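Local coordinates for protein alpha-glucosidase YIHQ (Escherichia coli, PDB 5AEG) that hydrolyses alpha-sulfoquinovosyl diacylglycerides and simple sulfoquinovosides such as sulfoquinovosyl glycerol, releasing sulfoquinovose for sulfoglycolysis, at residues Leu249-Tyr254 and Thr567-Leu572. Numbering follows the deposited sequence.
Sequences LPDWIY and TLKPYL
Lys569, on helix 569-582, reaches across to the loop 249-254, pressing its methylenes on Tyr254 and delivering its ammonium group to Asp251. The packing is tightest at the root of the tyrosine, where Lys569 CG comes within 3.4 Å of Tyr254 CB and Lys569 CD within 3.6 Å of the same carbon; the two side chains cross at about a right angle. A lysine suits this place because its long aliphatic arm can line a buried aromatic residue and still carry a charge to the more exposed rim. With CG anti to the backbone N (chi1 172°) and every later torsion extended, the arm passes the tyrosine CB and carries the nitrogen on to the aspartate. Leu572, three residues further along the helix, brings its CB to 3.8 Å from Tyr254 CE1, obliquely to the ring; an apolar residue suits this buried side, where Val576 of the same helix also touches the tyrosine. The loop leads into strand 257-260, the first strand of the family 31 (beta/alpha)8 barrel, while helix 569-582 comes after the last barrel strand, 534-536, so the contact ties the segment entering the first barrel strand to a helix that follows the last one, away from the active site. Toward the partly exposed side the carbon packing gives way to charge pairing. Lys569 NZ donates to Asp251 OD2 at 2.8 Å, meeting the syn side of the carboxylate but 33° out of its plane. The short aspartate can serve a lysine with each oxygen, OD1 pairing with Lys573, while the Lys569 ammonium also pairs with Asp255; two acids and two lysines thus alternate, and their charges probably offset one another. A methionine in place of Lys569 would probably leave Asp251 OD2 and Asp255 without the cation they share.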
loop_
_atom_site.group_PDB
_atom_site.type_symbol
_atom_site.label_atom_id
_atom_site.label_comp_id
_atom_site.label_asym_id
_atom_site.label_seq_id
_atom_site.Cartn_x
_atom_site.Cartn_y
_atom_site.Cartn_z
ATOM N N LEU A 249 11.749 -0.038 12.564
ATOM C CA LEU A 249 10.642 0.404 13.421
ATOM C C LEU A 249 11.139 0.765 14.817
ATOM O O LEU A 249 12.064 0.134 15.350
ATOM C CB LEU A 249 9.598 -0.703 13.571
ATOM C CG LEU A 249 8.862 -1.155 12.304
ATOM C CD1 LEU A 249 7.936 -2.342 12.567
ATOM C CD2 LEU A 249 8.041 -0.022 11.759
ATOM N N PRO A 250 10.440 1.680 15.461
ATOM C CA PRO A 250 10.789 1.881 16.872
ATOM C C PRO A 250 10.594 0.662 17.661
ATOM O O PRO A 250 9.639 -0.112 17.395
ATOM C CB PRO A 250 9.859 2.965 17.331
ATOM C CG PRO A 250 9.423 3.685 16.070
ATOM C CD PRO A 250 9.469 2.671 14.970
ATOM N N ASP A 251 11.434 0.512 18.681
ATOM C CA ASP A 251 11.423 -0.669 19.550
ATOM C C ASP A 251 10.075 -0.923 20.218
ATOM O O ASP A 251 9.719 -2.043 20.482
ATOM C CB ASP A 251 12.520 -0.583 20.633
ATOM C CG ASP A 251 12.796 -1.959 21.266
ATOM O OD1 ASP A 251 13.221 -2.864 20.501
ATOM O OD2 ASP A 251 12.429 -2.169 22.424
ATOM N N TRP A 252 9.333 0.144 20.479
ATOM C CA TRP A 252 8.094 0.040 21.227
ATOM C C TRP A 252 6.912 -0.574 20.389
ATOM O O TRP A 252 5.895 -1.041 20.953
ATOM C CB TRP A 252 7.724 1.397 21.866
ATOM C CG TRP A 252 7.570 2.518 20.881
ATOM C CD1 TRP A 252 8.504 3.441 20.565
ATOM C CD2 TRP A 252 6.397 2.844 20.100
ATOM N NE1 TRP A 252 7.996 4.329 19.678
ATOM C CE2 TRP A 252 6.715 3.981 19.357
ATOM C CE3 TRP A 252 5.083 2.313 20.021
ATOM C CZ2 TRP A 252 5.822 4.584 18.495
ATOM C CZ3 TRP A 252 4.174 2.908 19.173
ATOM C CH2 TRP A 252 4.532 4.052 18.425
ATOM N N ILE A 253 7.062 -0.586 19.069
ATOM C CA ILE A 253 6.067 -1.247 18.176
ATOM C C ILE A 253 5.846 -2.712 18.500
ATOM O O ILE A 253 4.730 -3.192 18.454
ATOM C CB ILE A 253 6.436 -1.092 16.678
ATOM C CG1 ILE A 253 6.413 0.388 16.278
ATOM C CG2 ILE A 253 5.409 -1.856 15.826
ATOM C CD1 ILE A 253 5.045 1.037 16.175
ATOM N N TYR A 254 6.902 -3.363 18.980
ATOM C CA TYR A 254 6.853 -4.764 19.316
ATOM C C TYR A 254 6.250 -5.085 20.680
ATOM O O TYR A 254 6.097 -6.281 21.036
ATOM C CB TYR A 254 8.285 -5.342 19.264
ATOM C CG TYR A 254 8.997 -5.042 17.999
ATOM C CD1 TYR A 254 8.721 -5.707 16.856
ATOM C CD2 TYR A 254 10.014 -4.119 17.964
ATOM C CE1 TYR A 254 9.384 -5.398 15.662
ATOM C CE2 TYR A 254 10.672 -3.794 16.798
ATOM C CZ TYR A 254 10.335 -4.454 15.645
ATOM O OH TYR A 254 10.966 -4.129 14.507
ATOM N N THR A 567 5.985 -12.079 22.435
ATOM C CA THR A 567 6.959 -13.164 22.528
ATOM C C THR A 567 7.854 -13.239 21.261
ATOM O O THR A 567 9.076 -13.506 21.336
ATOM C CB THR A 567 6.296 -14.476 22.754
ATOM O OG1 THR A 567 5.521 -14.432 23.966
ATOM C CG2 THR A 567 7.360 -15.642 22.857
ATOM N N LEU A 568 7.256 -12.939 20.094
ATOM C CA LEU A 568 8.005 -12.882 18.862
ATOM C C LEU A 568 8.905 -11.701 18.668
ATOM O O LEU A 568 9.654 -11.696 17.666
ATOM C CB LEU A 568 7.047 -12.976 17.670
ATOM C CG LEU A 568 6.194 -14.224 17.559
ATOM C CD1 LEU A 568 5.241 -13.999 16.414
ATOM C CD2 LEU A 568 7.062 -15.405 17.221
ATOM N N LYS A 569 8.885 -10.698 19.563
ATOM C CA LYS A 569 9.645 -9.484 19.404
ATOM C C LYS A 569 11.054 -9.629 18.792
ATOM O O LYS A 569 11.385 -8.936 17.825
ATOM C CB LYS A 569 9.682 -8.647 20.650
ATOM C CG LYS A 569 10.609 -7.447 20.649
ATOM C CD LYS A 569 10.443 -6.561 21.871
ATOM C CE LYS A 569 11.211 -5.269 21.710
ATOM N NZ LYS A 569 11.042 -4.528 22.965
ATOM N N PRO A 570 11.894 -10.501 19.367
ATOM C CA PRO A 570 13.275 -10.473 18.859
ATOM C C PRO A 570 13.361 -11.020 17.442
ATOM O O PRO A 570 14.199 -10.582 16.655
ATOM C CB PRO A 570 14.064 -11.353 19.902
ATOM C CG PRO A 570 13.003 -12.167 20.503
ATOM C CD PRO A 570 11.773 -11.319 20.579
ATOM N N TYR A 571 12.477 -11.939 17.103
ATOM C CA TYR A 571 12.412 -12.521 15.779
ATOM C C TYR A 571 11.931 -11.479 14.747
ATOM O O TYR A 571 12.570 -11.276 13.708
ATOM C CB TYR A 571 11.482 -13.726 15.771
ATOM C CG TYR A 571 11.249 -14.340 14.444
ATOM C CD1 TYR A 571 12.262 -15.064 13.793
ATOM C CD2 TYR A 571 10.060 -14.154 13.763
ATOM C CE1 TYR A 571 12.082 -15.651 12.589
ATOM C CE2 TYR A 571 9.864 -14.746 12.519
ATOM C CZ TYR A 571 10.869 -15.499 11.932
ATOM O OH TYR A 571 10.657 -16.056 10.706
ATOM N N LEU A 572 10.841 -10.792 15.101
ATOM C CA LEU A 572 10.342 -9.673 14.253
ATOM C C LEU A 572 11.378 -8.517 14.062
ATOM O O LEU A 572 11.551 -7.977 12.998
ATOM C CB LEU A 572 9.088 -9.110 14.861
ATOM C CG LEU A 572 7.873 -10.038 14.880
ATOM C CD1 LEU A 572 6.651 -9.419 15.590
ATOM C CD2 LEU A 572 7.485 -10.476 13.455
#